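Local coordinates for Beta/gama crystallin family protein (Methanosarcina acetivorans, PDB 3HZ2) that binds two calcium ions within a single betagamma-crystallin domain built from two Greek key motifs, at residues Ala2-Val7 / Lys39-Thr44; Glu9-Gly14 / Tyr65-Ser70; Asn30-Ile35 / Ser77-Arg82. One frame throughout, in Å; residues are numbered along the deposited sequence.

Interaction 1 (Ala2-Val7 / Lys39-Thr44); sequences AAEVIV and KVKSGT
Glu4 meets both Lys41 and Ser42 across two antiparallel strands of a betagamma-crystallin sheet, the signature of a classic beta bulge. Backbone bonds set the register: Ile6 and Lys39 form a hydrogen-bonded pair, with Ile6 N to Lys39 O at 2.9 Å and Lys39 N to Ile6 O at 2.8 Å. At the bulge Glu4 O takes Ser42 N on an in-plane lone pair, 3.2 Å away, and a weak bond from Lys41 N; Glu4 N gives to Ser42 O at 3.0 Å.

Apolar contact is divided between the sheet faces. Val5 CG2 meets Val40 CG2 at 4.1 Å on the buried face, which Trp45 covers. On the face of Glu4 and Ile6, the extended Glu4 chain runs beside Lys41, CG against CG, while the charged ends stay apart.

Ser42 OG, placed between its own N and carbonyl carbon (chi1 49°), gives a hydrogen bond to Ala2 O and receives one from a water that also donates to Glu4 OE2. Replacing the serine with an alanine would probably leave Ala2 O without this donor and the N-terminal stretch less firmly held. Ser42 OG lies 2.6 Å from Ala2 O, 43° out of that carbonyl plane.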
ATOM      1  N   ALA A   2       3.872 -14.212  -8.945  1.00 34.52           N
ATOM      2  CA  ALA A   2       2.555 -13.616  -8.760  1.00 31.57           C
ATOM      3  C   ALA A   2       2.694 -12.291  -8.014  1.00 29.11           C
ATOM      4  O   ALA A   2       3.526 -12.164  -7.116  1.00 28.48           O
ATOM      5  CB  ALA A   2       1.655 -14.569  -7.980  1.00 32.50           C
ATOM      6  N   ALA A   3       1.882 -11.308  -8.393  1.00 25.78           N
ATOM      7  CA  ALA A   3       1.924  -9.991  -7.766  1.00 21.19           C
ATOM      8  C   ALA A   3       1.824 -10.081  -6.246  1.00 18.60           C
ATOM      9  O   ALA A   3       1.013 -10.833  -5.707  1.00 17.31           O
ATOM     10  CB  ALA A   3       0.802  -9.118  -8.314  1.00 21.87           C
ATOM     11  N   GLU A   4       2.656  -9.309  -5.557  1.00 16.38           N
ATOM     12  CA  GLU A   4       2.653  -9.308  -4.103  1.00 14.52           C
ATOM     13  C   GLU A   4       3.155  -7.982  -3.557  1.00 11.98           C
ATOM     14  O   GLU A   4       4.090  -7.397  -4.091  1.00 10.96           O
ATOM     15  CB  GLU A   4       3.529 -10.439  -3.568  1.00 15.89           C
ATOM     16  CG  GLU A   4       3.573 -10.511  -2.051  1.00 17.98           C
ATOM     17  CD  GLU A   4       4.423 -11.658  -1.549  1.00 20.41           C
ATOM     18  OE1 GLU A   4       4.397 -11.928  -0.329  1.00 20.32           O
ATOM     19  OE2 GLU A   4       5.121 -12.287  -2.373  1.00 21.68           O
ATOM     20  N   VAL A   5       2.525  -7.510  -2.489  1.00 10.28           N
ATOM     21  CA  VAL A   5       2.928  -6.250  -1.881  1.00  9.31           C
ATOM     22  C   VAL A   5       2.761  -6.346  -0.375  1.00 10.16           C
ATOM     23  O   VAL A   5       1.796  -6.935   0.111  1.00 10.90           O
ATOM     24  CB  VAL A   5       2.074  -5.062  -2.418  1.00 10.82           C
ATOM     25  CG1 VAL A   5       0.596  -5.280  -2.103  1.00  8.43           C
ATOM     26  CG2 VAL A   5       2.558  -3.753  -1.809  1.00  8.91           C
ATOM     27  N   ILE A   6       3.721  -5.794   0.361  1.00  9.78           N
ATOM     28  CA  ILE A   6       3.646  -5.793   1.812  1.00  8.85           C
ATOM     29  C   ILE A   6       3.564  -4.340   2.265  1.00  9.36           C
ATOM     30  O   ILE A   6       4.382  -3.504   1.874  1.00  8.88           O
ATOM     31  CB  ILE A   6       4.879  -6.463   2.462  1.00  9.59           C
ATOM     32  CG1 ILE A   6       5.150  -7.819   1.804  1.00 10.27           C
ATOM     33  CG2 ILE A   6       4.620  -6.672   3.956  1.00  8.71           C
ATOM     34  CD1 ILE A   6       6.318  -8.577   2.405  1.00 12.41           C
ATOM     35  N   VAL A   7       2.554  -4.040   3.070  1.00  9.42           N
ATOM     36  CA  VAL A   7       2.355  -2.689   3.574  1.00  8.64           C
ATOM     37  C   VAL A   7       2.679  -2.663   5.060  1.00  8.59           C
ATOM     38  O   VAL A   7       2.454  -3.643   5.772  1.00  7.51           O
ATOM     39  CB  VAL A   7       0.902  -2.219   3.344  1.00  9.17           C
ATOM     40  CG1 VAL A   7       0.638  -2.086   1.848  1.00  8.25           C
ATOM     41  CG2 VAL A   7      -0.079  -3.216   3.965  1.00 10.17           C
ATOM     42  N   LYS A  39       6.457  -2.345   0.345  1.00  9.45           N
ATOM     43  CA  LYS A  39       7.413  -3.158  -0.400  1.00  8.26           C
ATOM     44  C   LYS A  39       6.663  -3.888  -1.506  1.00  8.46           C
ATOM     45  O   LYS A  39       5.902  -4.812  -1.231  1.00  8.78           O
ATOM     46  CB  LYS A  39       8.082  -4.197   0.502  1.00  9.61           C
ATOM     47  CG  LYS A  39       9.119  -3.656   1.464  1.00  8.87           C
ATOM     48  CD  LYS A  39       9.798  -4.812   2.184  1.00  7.96           C
ATOM     49  CE  LYS A  39      10.700  -4.340   3.308  1.00  9.20           C
ATOM     50  NZ  LYS A  39      11.353  -5.514   3.978  1.00  9.39           N
ATOM     51  N   VAL A  40       6.857  -3.467  -2.753  1.00  8.84           N
ATOM     52  CA  VAL A  40       6.198  -4.137  -3.865  1.00  9.45           C
ATOM     53  C   VAL A  40       7.152  -5.229  -4.340  1.00  8.16           C
ATOM     54  O   VAL A  40       8.134  -4.950  -5.023  1.00  9.04           O
ATOM     55  CB  VAL A  40       5.912  -3.169  -5.034  1.00  9.45           C
ATOM     56  CG1 VAL A  40       5.258  -3.927  -6.185  1.00  8.14           C
ATOM     57  CG2 VAL A  40       4.995  -2.043  -4.565  1.00 10.67           C
ATOM     58  N   LYS A  41       6.861  -6.465  -3.953  1.00 10.40           N
ATOM     59  CA  LYS A  41       7.690  -7.610  -4.312  1.00 11.89           C
ATOM     60  C   LYS A  41       7.595  -7.920  -5.799  1.00 12.73           C
ATOM     61  O   LYS A  41       8.589  -8.265  -6.441  1.00 10.26           O
ATOM     62  CB  LYS A  41       7.260  -8.840  -3.507  1.00 13.82           C
ATOM     63  CG  LYS A  41       7.213  -8.618  -2.001  1.00 18.22           C
ATOM     64  CD  LYS A  41       8.583  -8.261  -1.445  1.00 22.30           C
ATOM     65  CE  LYS A  41       9.572  -9.401  -1.648  1.00 25.11           C
ATOM     66  NZ  LYS A  41      10.940  -9.054  -1.167  1.00 28.18           N
ATOM     67  N   SER A  42       6.389  -7.796  -6.341  1.00 13.35           N
ATOM     68  CA  SER A  42       6.159  -8.066  -7.753  1.00 13.93           C
ATOM     69  C   SER A  42       4.830  -7.485  -8.209  1.00 14.30           C
ATOM     70  O   SER A  42       3.899  -7.333  -7.413  1.00 15.00           O
ATOM     71  CB  SER A  42       6.179  -9.576  -8.006  1.00 16.06           C
ATOM     72  OG  SER A  42       5.350 -10.246  -7.073  1.00 20.91           O
ATOM     73  N   GLY A  43       4.749  -7.167  -9.497  1.00 14.21           N
ATOM     74  CA  GLY A  43       3.537  -6.598 -10.050  1.00 13.74           C
ATOM     75  C   GLY A  43       3.458  -5.111  -9.777  1.00 13.98           C
ATOM     76  O   GLY A  43       4.311  -4.554  -9.084  1.00 14.07           O
ATOM     77  N   THR A  44       2.446  -4.461 -10.339  1.00 13.55           N
ATOM     78  CA  THR A  44       2.249  -3.035 -10.126  1.00 13.38           C
ATOM     79  C   THR A  44       0.964  -2.897  -9.327  1.00 11.43           C
ATOM     80  O   THR A  44      -0.046  -3.524  -9.649  1.00 11.42           O
ATOM     81  CB  THR A  44       2.107  -2.272 -11.451  1.00 15.99           C
ATOM     82  OG1 THR A  44       3.289  -2.465 -12.239  1.00 19.17           O
ATOM     83  CG2 THR A  44       1.927  -0.786 -11.187  1.00 17.50           C
TER
HETATM   84  O   HOH W   1       6.620 -11.774  -5.186  1.00 31.84           O

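Interaction 2 (Glu9-Gly14 / Tyr65-Ser70); sequences EHVNFG and YSSVES. With CA (calcium ion), chain E.
Asn12 and Ser66 make the one hydrogen bond between these two loops: Asn12 N gives to Ser66 O at 2.8 Å, almost straight (173° at the hydrogen) and directed onto a lone pair in the carbonyl plane. Side chains gather round this bond. Val11 CB rests 3.5 Å from the same Ser66 O, and Asn12 OD1 lies 3.4 Å from Ser66 CB. The Phe13 ring brings its outer atoms across obliquely, CZ to Ser66 CA at 3.8 Å and CE2 to Tyr65 O at 3.8 Å. Its CG lies opposite the carbonyl carbon (chi1 -39°), which carries the ring from a residue with positive phi over to the 65-66 backbone.

The next shell helps to position both loops. Phe13 is flanked by Lys39, in a cation-pi contact, and by the ring of Tyr8, edge-to-face. Glu9 and His10 both face Gly14 in a classic beta bulge, closing the 9-14 loop on itself. Beyond Ser66, Ser67 O accepts from both N and OG of Ser70, with the hydroxyl at 2.6 Å, tying the start of the short 3-10 turn.

Farther out, Glu9 O binds a calcium ion at 2.5 Å, joined by Lys34, Ser36, Asn76 and three waters. One of those waters lies at the edge of the His10 ring, 2.6 Å from ND1. The chemistry is divided: a single backbone bond, flanked by van der Waals contacts of Val11, Asn12 and Phe13, joins the loops, while the metal draws on the far end of 9-14 through a carbonyl, so the site does not depend on the Glu9 carboxylate as a ligand.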
ATOM      1  N   GLU A   9       2.765  -0.345   8.907  1.00  9.16           N
ATOM      2  CA  GLU A   9       2.223   0.721   9.730  1.00  9.60           C
ATOM      3  C   GLU A   9       3.179   1.905   9.873  1.00 10.01           C
ATOM      4  O   GLU A   9       2.775   3.040   9.702  1.00  8.38           O
ATOM      5  CB  GLU A   9       1.875   0.170  11.118  1.00  9.94           C
ATOM      6  CG  GLU A   9       1.206   1.175  12.042  1.00 12.41           C
ATOM      7  CD  GLU A   9       0.891   0.590  13.410  1.00 13.03           C
ATOM      8  OE1 GLU A   9       0.271   1.299  14.229  1.00 14.94           O
ATOM      9  OE2 GLU A   9       1.267  -0.572  13.670  1.00 11.31           O
ATOM     10  N   HIS A  10       4.446   1.655  10.175  1.00  9.36           N
ATOM     11  CA  HIS A  10       5.387   2.758  10.347  1.00  9.60           C
ATOM     12  C   HIS A  10       6.378   2.872   9.200  1.00  9.71           C
ATOM     13  O   HIS A  10       6.548   1.937   8.413  1.00  9.48           O
ATOM     14  CB  HIS A  10       6.183   2.596  11.649  1.00 10.80           C
ATOM     15  CG  HIS A  10       5.343   2.298  12.852  1.00 13.42           C
ATOM     16  ND1 HIS A  10       4.185   2.986  13.145  1.00 13.54           N
ATOM     17  CD2 HIS A  10       5.516   1.406  13.857  1.00 13.46           C
ATOM     18  CE1 HIS A  10       3.680   2.530  14.278  1.00 13.18           C
ATOM     19  NE2 HIS A  10       4.468   1.572  14.731  1.00 13.60           N
ATOM     20  N   VAL A  11       7.042   4.022   9.114  1.00  8.93           N
ATOM     21  CA  VAL A  11       8.047   4.218   8.085  1.00  9.57           C
ATOM     22  C   VAL A  11       9.156   3.217   8.389  1.00  8.77           C
ATOM     23  O   VAL A  11       9.246   2.698   9.506  1.00  7.45           O
ATOM     24  CB  VAL A  11       8.630   5.653   8.102  1.00  9.66           C
ATOM     25  CG1 VAL A  11       7.549   6.657   7.721  1.00 10.72           C
ATOM     26  CG2 VAL A  11       9.207   5.967   9.470  1.00 12.09           C
ATOM     27  N   ASN A  12       9.997   2.956   7.398  1.00 10.74           N
ATOM     28  CA  ASN A  12      11.080   1.992   7.534  1.00 10.51           C
ATOM     29  C   ASN A  12      10.592   0.591   7.873  1.00  9.58           C
ATOM     30  O   ASN A  12      11.248  -0.165   8.592  1.00  8.34           O
ATOM     31  CB  ASN A  12      12.125   2.465   8.549  1.00 12.13           C
ATOM     32  CG  ASN A  12      13.318   3.114   7.875  1.00 14.95           C
ATOM     33  OD1 ASN A  12      13.496   2.985   6.663  1.00 16.51           O
ATOM     34  ND2 ASN A  12      14.148   3.803   8.650  1.00 14.86           N
ATOM     35  N   PHE A  13       9.415   0.266   7.351  1.00  8.97           N
ATOM     36  CA  PHE A  13       8.815  -1.050   7.499  1.00  7.83           C
ATOM     37  C   PHE A  13       8.550  -1.530   8.924  1.00  7.55           C
ATOM     38  O   PHE A  13       8.707  -2.715   9.223  1.00 10.02           O
ATOM     39  CB  PHE A  13       9.697  -2.054   6.752  1.00  7.85           C
ATOM     40  CG  PHE A  13      10.242  -1.517   5.455  1.00 10.19           C
ATOM     41  CD1 PHE A  13      11.605  -1.277   5.304  1.00  8.45           C
ATOM     42  CD2 PHE A  13       9.383  -1.197   4.405  1.00  8.00           C
ATOM     43  CE1 PHE A  13      12.109  -0.726   4.128  1.00  9.82           C
ATOM     44  CE2 PHE A  13       9.873  -0.646   3.222  1.00  8.84           C
ATOM     45  CZ  PHE A  13      11.241  -0.408   3.082  1.00 10.70           C
ATOM     46  N   GLY A  14       8.119  -0.618   9.790  1.00  8.88           N
ATOM     47  CA  GLY A  14       7.840  -0.984  11.167  1.00  9.50           C
ATOM     48  C   GLY A  14       6.363  -1.140  11.471  1.00  9.07           C
ATOM     49  O   GLY A  14       5.509  -0.873  10.619  1.00  8.53           O
ATOM     50  N   TYR A  65       9.698   1.304  -0.643  1.00  7.58           N
ATOM     51  CA  TYR A  65       9.437   2.689  -0.299  1.00  9.91           C
ATOM     52  C   TYR A  65       9.426   2.825   1.214  1.00  8.61           C
ATOM     53  O   TYR A  65       8.400   2.610   1.849  1.00  8.66           O
ATOM     54  CB  TYR A  65       8.086   3.099  -0.894  1.00  8.42           C
ATOM     55  CG  TYR A  65       7.941   2.690  -2.348  1.00 10.71           C
ATOM     56  CD1 TYR A  65       7.547   1.397  -2.700  1.00 10.70           C
ATOM     57  CD2 TYR A  65       8.255   3.582  -3.374  1.00 11.04           C
ATOM     58  CE1 TYR A  65       7.474   1.003  -4.041  1.00 10.98           C
ATOM     59  CE2 TYR A  65       8.188   3.197  -4.713  1.00 12.72           C
ATOM     60  CZ  TYR A  65       7.797   1.907  -5.039  1.00 11.08           C
ATOM     61  OH  TYR A  65       7.751   1.528  -6.360  1.00 11.97           O
ATOM     62  N   SER A  66      10.579   3.176   1.780  1.00  8.90           N
ATOM     63  CA  SER A  66      10.718   3.320   3.226  1.00  9.80           C
ATOM     64  C   SER A  66       9.753   4.349   3.801  1.00 10.58           C
ATOM     65  O   SER A  66       9.468   4.348   4.998  1.00  8.15           O
ATOM     66  CB  SER A  66      12.159   3.697   3.576  1.00 11.28           C
ATOM     67  OG  SER A  66      12.547   4.887   2.915  1.00 12.30           O
ATOM     68  N   SER A  67       9.264   5.232   2.938  1.00 11.06           N
ATOM     69  CA  SER A  67       8.300   6.259   3.315  1.00 13.54           C
ATOM     70  C   SER A  67       7.347   6.427   2.133  1.00 12.19           C
ATOM     71  O   SER A  67       7.791   6.681   1.018  1.00 12.62           O
ATOM     72  CB  SER A  67       9.003   7.587   3.590  1.00 15.78           C
ATOM     73  OG  SER A  67       8.054   8.630   3.733  1.00 20.25           O
ATOM     74  N   VAL A  68       6.047   6.281   2.365  1.00 12.59           N
ATOM     75  CA  VAL A  68       5.084   6.419   1.272  1.00 14.64           C
ATOM     76  C   VAL A  68       5.183   7.782   0.596  1.00 15.26           C
ATOM     77  O   VAL A  68       4.906   7.918  -0.593  1.00 15.43           O
ATOM     78  CB  VAL A  68       3.629   6.208   1.757  1.00 14.87           C
ATOM     79  CG1 VAL A  68       3.411   4.746   2.119  1.00 14.49           C
ATOM     80  CG2 VAL A  68       3.339   7.094   2.952  1.00 16.44           C
ATOM     81  N   GLU A  69       5.589   8.794   1.348  1.00 16.75           N
ATOM     82  CA  GLU A  69       5.706  10.120   0.769  1.00 19.23           C
ATOM     83  C   GLU A  69       6.740  10.170  -0.347  1.00 20.26           C
ATOM     84  O   GLU A  69       6.683  11.046  -1.208  1.00 19.36           O
ATOM     85  CB  GLU A  69       6.016  11.135   1.859  1.00 20.48           C
ATOM     86  CG  GLU A  69       4.862  11.265   2.838  1.00 21.91           C
ATOM     87  CD  GLU A  69       5.134  12.260   3.929  1.00 25.00           C
ATOM     88  OE1 GLU A  69       5.229  13.471   3.627  1.00 24.91           O
ATOM     89  OE2 GLU A  69       5.257  11.823   5.092  1.00 26.16           O
ATOM     90  N   SER A  70       7.676   9.224  -0.345  1.00 22.47           N
ATOM     91  CA  SER A  70       8.689   9.174  -1.394  1.00 23.66           C
ATOM     92  C   SER A  70       7.992   8.719  -2.672  1.00 24.69           C
ATOM     93  O   SER A  70       8.495   8.912  -3.781  1.00 25.28           O
ATOM     94  CB  SER A  70       9.810   8.193  -1.030  1.00 25.32           C
ATOM     95  OG  SER A  70       9.361   6.847  -1.079  1.00 28.43           O
TER
HETATM   96 CA    CA E 101       1.645   5.265   9.959  1.00  9.26          CA
HETATM   97  O   HOH W   2       3.066   5.144  12.228  1.00 16.06           O
HETATM   98  O   HOH W   3       2.942   7.592  10.264  1.00 13.92           O
HETATM   99  O   HOH W   4      -0.194   5.037  11.746  1.00  8.33           O

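Interaction 3 (Asn30-Ile35 / Ser77-Arg82); sequences NLNDKI and SISSFR. With CA (calcium ion), chain F; CA (calcium ion), chain E.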
ATOM      1  N   ASN A  30      -6.631  -4.188   9.463  1.00 22.13           N
ATOM      2  CA  ASN A  30      -6.509  -3.045  10.365  1.00 22.11           C
ATOM      3  C   ASN A  30      -5.411  -2.046  10.012  1.00 20.41           C
ATOM      4  O   ASN A  30      -4.764  -1.484  10.902  1.00 19.95           O
ATOM      5  CB  ASN A  30      -6.305  -3.536  11.801  1.00 27.09           C
ATOM      6  CG  ASN A  30      -7.596  -4.008  12.445  1.00 31.16           C
ATOM      7  OD1 ASN A  30      -7.591  -4.535  13.557  1.00 36.56           O
ATOM      8  ND2 ASN A  30      -8.713  -3.814  11.749  1.00 35.32           N
ATOM      9  N   LEU A  31      -5.206  -1.812   8.722  1.00 16.17           N
ATOM     10  CA  LEU A  31      -4.187  -0.866   8.286  1.00 15.05           C
ATOM     11  C   LEU A  31      -4.768   0.310   7.514  1.00 14.27           C
ATOM     12  O   LEU A  31      -4.042   1.024   6.827  1.00 13.34           O
ATOM     13  CB  LEU A  31      -3.134  -1.576   7.428  1.00 15.92           C
ATOM     14  CG  LEU A  31      -2.168  -2.457   8.225  1.00 15.58           C
ATOM     15  CD1 LEU A  31      -1.337  -3.309   7.281  1.00 17.06           C
ATOM     16  CD2 LEU A  31      -1.279  -1.575   9.083  1.00 16.15           C
ATOM     17  N   ASN A  32      -6.077   0.508   7.617  1.00 13.96           N
ATOM     18  CA  ASN A  32      -6.703   1.626   6.928  1.00 13.05           C
ATOM     19  C   ASN A  32      -6.241   2.932   7.578  1.00 12.82           C
ATOM     20  O   ASN A  32      -6.294   3.086   8.800  1.00 11.03           O
ATOM     21  CB  ASN A  32      -8.224   1.510   6.993  1.00 15.90           C
ATOM     22  CG  ASN A  32      -8.918   2.693   6.360  1.00 16.54           C
ATOM     23  OD1 ASN A  32      -8.403   3.299   5.420  1.00 16.05           O
ATOM     24  ND2 ASN A  32     -10.102   3.024   6.863  1.00 18.64           N
ATOM     25  N   ASP A  33      -5.775   3.859   6.750  1.00 11.29           N
ATOM     26  CA  ASP A  33      -5.285   5.146   7.226  1.00 11.72           C
ATOM     27  C   ASP A  33      -4.099   5.035   8.172  1.00 11.49           C
ATOM     28  O   ASP A  33      -3.975   5.819   9.115  1.00 10.77           O
ATOM     29  CB  ASP A  33      -6.412   5.925   7.900  1.00 13.65           C
ATOM     30  CG  ASP A  33      -7.437   6.393   6.910  1.00 16.29           C
ATOM     31  OD1 ASP A  33      -7.030   6.580   5.753  1.00 12.04           O
ATOM     32  OD2 ASP A  33      -8.618   6.579   7.269  1.00 20.39           O
ATOM     33  N   LYS A  34      -3.223   4.069   7.907  1.00 10.77           N
ATOM     34  CA  LYS A  34      -2.037   3.860   8.732  1.00 11.02           C
ATOM     35  C   LYS A  34      -0.766   3.563   7.933  1.00  9.92           C
ATOM     36  O   LYS A  34       0.333   3.736   8.441  1.00  8.22           O
ATOM     37  CB  LYS A  34      -2.242   2.686   9.692  1.00 12.38           C
ATOM     38  CG  LYS A  34      -3.397   2.797  10.651  1.00 13.93           C
ATOM     39  CD  LYS A  34      -3.369   1.593  11.581  1.00 14.79           C
ATOM     40  CE  LYS A  34      -4.614   1.482  12.423  1.00 16.45           C
ATOM     41  NZ  LYS A  34      -4.550   0.259  13.265  1.00 21.37           N
ATOM     42  N   ILE A  35      -0.901   3.102   6.695  1.00  9.36           N
ATOM     43  CA  ILE A  35       0.278   2.740   5.908  1.00  7.89           C
ATOM     44  C   ILE A  35       1.301   3.857   5.695  1.00  9.49           C
ATOM     45  O   ILE A  35       0.969   4.938   5.205  1.00 11.22           O
ATOM     46  CB  ILE A  35      -0.141   2.146   4.550  1.00  7.98           C
ATOM     47  CG1 ILE A  35      -0.947   0.865   4.790  1.00  8.80           C
ATOM     48  CG2 ILE A  35       1.094   1.845   3.707  1.00  7.91           C
ATOM     49  CD1 ILE A  35      -1.661   0.330   3.563  1.00  7.30           C
ATOM     50  N   SER A  77      -2.817   7.647   4.828  1.00  9.14           N
ATOM     51  CA  SER A  77      -3.985   7.969   4.020  1.00 10.44           C
ATOM     52  C   SER A  77      -4.497   6.859   3.111  1.00 10.46           C
ATOM     53  O   SER A  77      -5.598   6.955   2.593  1.00 10.39           O
ATOM     54  CB  SER A  77      -3.693   9.201   3.171  1.00 12.62           C
ATOM     55  OG  SER A  77      -2.694   8.908   2.211  1.00 17.92           O
ATOM     56  N   ILE A  78      -3.706   5.820   2.886  1.00  8.93           N
ATOM     57  CA  ILE A  78      -4.163   4.738   2.018  1.00  9.39           C
ATOM     58  C   ILE A  78      -5.343   4.013   2.659  1.00  8.85           C
ATOM     59  O   ILE A  78      -5.313   3.701   3.848  1.00 10.64           O
ATOM     60  CB  ILE A  78      -3.021   3.738   1.738  1.00  9.55           C
ATOM     61  CG1 ILE A  78      -1.932   4.436   0.916  1.00  9.48           C
ATOM     62  CG2 ILE A  78      -3.565   2.502   1.012  1.00  9.44           C
ATOM     63  CD1 ILE A  78      -0.677   3.621   0.727  1.00 11.40           C
ATOM     64  N   SER A  79      -6.389   3.756   1.875  1.00  9.62           N
ATOM     65  CA  SER A  79      -7.567   3.066   2.396  1.00  8.28           C
ATOM     66  C   SER A  79      -7.969   1.838   1.594  1.00  8.03           C
ATOM     67  O   SER A  79      -8.870   1.102   1.988  1.00 10.01           O
ATOM     68  CB  SER A  79      -8.748   4.029   2.489  1.00  9.94           C
ATOM     69  OG  SER A  79      -8.543   4.937   3.551  1.00 10.63           O
ATOM     70  N   SER A  80      -7.305   1.624   0.464  1.00  8.22           N
ATOM     71  CA  SER A  80      -7.571   0.459  -0.368  1.00  7.20           C
ATOM     72  C   SER A  80      -6.512   0.377  -1.449  1.00  7.48           C
ATOM     73  O   SER A  80      -5.887   1.377  -1.794  1.00  7.81           O
ATOM     74  CB  SER A  80      -8.972   0.528  -1.005  1.00  5.12           C
ATOM     75  OG  SER A  80      -9.105   1.634  -1.883  1.00  7.75           O
ATOM     76  N   PHE A  81      -6.277  -0.824  -1.955  1.00  7.24           N
ATOM     77  CA  PHE A  81      -5.299  -0.997  -3.016  1.00  8.62           C
ATOM     78  C   PHE A  81      -5.544  -2.290  -3.767  1.00  9.30           C
ATOM     79  O   PHE A  81      -6.069  -3.257  -3.212  1.00 10.11           O
ATOM     80  CB  PHE A  81      -3.855  -0.924  -2.469  1.00  8.75           C
ATOM     81  CG  PHE A  81      -3.536  -1.922  -1.381  1.00 10.33           C
ATOM     82  CD1 PHE A  81      -3.173  -3.231  -1.694  1.00  9.28           C
ATOM     83  CD2 PHE A  81      -3.560  -1.538  -0.044  1.00  8.93           C
ATOM     84  CE1 PHE A  81      -2.838  -4.139  -0.691  1.00 10.51           C
ATOM     85  CE2 PHE A  81      -3.227  -2.437   0.967  1.00 11.15           C
ATOM     86  CZ  PHE A  81      -2.865  -3.738   0.644  1.00 10.81           C
ATOM     87  N   ARG A  82      -5.191  -2.289  -5.047  1.00 10.14           N
ATOM     88  CA  ARG A  82      -5.382  -3.460  -5.882  1.00 12.23           C
ATOM     89  C   ARG A  82      -4.344  -3.527  -6.981  1.00 13.22           C
ATOM     90  O   ARG A  82      -3.673  -2.540  -7.294  1.00 12.59           O
ATOM     91  CB  ARG A  82      -6.782  -3.451  -6.501  1.00 12.66           C
ATOM     92  CG  ARG A  82      -7.070  -2.243  -7.377  1.00 15.18           C
ATOM     93  CD  ARG A  82      -8.481  -2.323  -7.942  1.00 19.65           C
ATOM     94  NE  ARG A  82      -8.920  -1.055  -8.520  1.00 22.28           N
ATOM     95  CZ  ARG A  82     -10.159  -0.820  -8.946  1.00 23.39           C
ATOM     96  NH1 ARG A  82     -11.083  -1.770  -8.859  1.00 23.58           N
ATOM     97  NH2 ARG A  82     -10.479   0.367  -9.448  1.00 20.51           N
TER
HETATM   98 CA    CA F 102      -7.845   7.440   3.585  1.00 14.17          CA
HETATM   99 CA    CA E 101       1.645   5.265   9.959  1.00  9.26          CA
HETATM  100  O   HOH W   5      -3.225   2.771   5.231  1.00 15.41           O
HETATM  101  O   HOH W   6      -0.669   6.233   3.407  1.00  6.99           O
HETATM  102  O   HOH W   3       2.942   7.592  10.264  1.00 13.92           O
HETATM  103  O   HOH W   4      -0.194   5.037  11.746  1.00  8.33           O
HETATM  104  O   HOH W   2       3.066   5.144  12.228  1.00 16.06           O
HETATM  105  O   HOH W   7      -7.333  10.006   4.475  1.00 41.42           O
HETATM  106  O   HOH W   8     -10.477   7.699   4.444  1.00 21.95           O
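Ile35 and Ile78 form the close-packed half of this contact, their side chains crossing at an angle. Ile35 CD1 meets Ile78 CG2 at 3.9 Å, and Ile78 CD1 answers against Ile35 CG2 at the same separation, so each branched chain fits beside the other at two points. Ile35 CD1 also reaches Phe81 CE2 obliquely. Phe47 and Ile73 press on Ile78, continuing the apolar core.

Between this core and the metal runs a backbone seam. Asp33 N gives to Ile78 O at 2.9 Å, and a bound water donates to both Leu31 O and Ile78 O while accepting from Ile35 N. A second water bridges Ile35 O and Ser77 N, so peptide groups of the two segments are linked through water as well as directly.

The other half is polar and hydrated. One calcium ion is held by Asp33 OD1 at 2.5 Å, Ser77 O and Ser79 OG, with two waters and the carbonyl of Glu49 completing the shell. Asp33 CG stands opposite its carbonyl carbon (chi1 -70°), which turns OD1 to the ion; OD2 stays 3.9 Å from it. Ser79 OG does double duty, binding this calcium at 2.6 Å and donating to Asn32 OD1 at 2.5 Å, a length short enough to be doubtful. Asn32 probably acts as a second-shell residue that helps to orient the hydroxyl, which metal coordination would probably polarise. Lys34 O, on the same loop, binds the second calcium, which carries three waters. Loops from the two Greek key motifs thus exchange ligands, as in the paired calcium sites of the betagamma-crystallin binding motif.

How the interactions relate
The three contacts interlock along the chain: every pair has alternating segments, so each closes a loop that another crosses. Interaction 1 joins neighbouring strands of the four-stranded sheet; interaction 2 links loops beyond the ends of strands 4-8 and 63-65; interaction 3 brings the loop before strand 37-42 against the entry to strand 80-83 of the three-stranded sheet. Centres lie about 13 to 15 Å apart. Val5 and Val7 of interaction 1 pack on Phe81, and Val7 also on Leu31 and Ile35, connecting the two sheets through one core. Interactions 2 and 3 share one calcium ion, and interaction 3 holds most of the second site, so loops of both Greek key motifs meet at the metals.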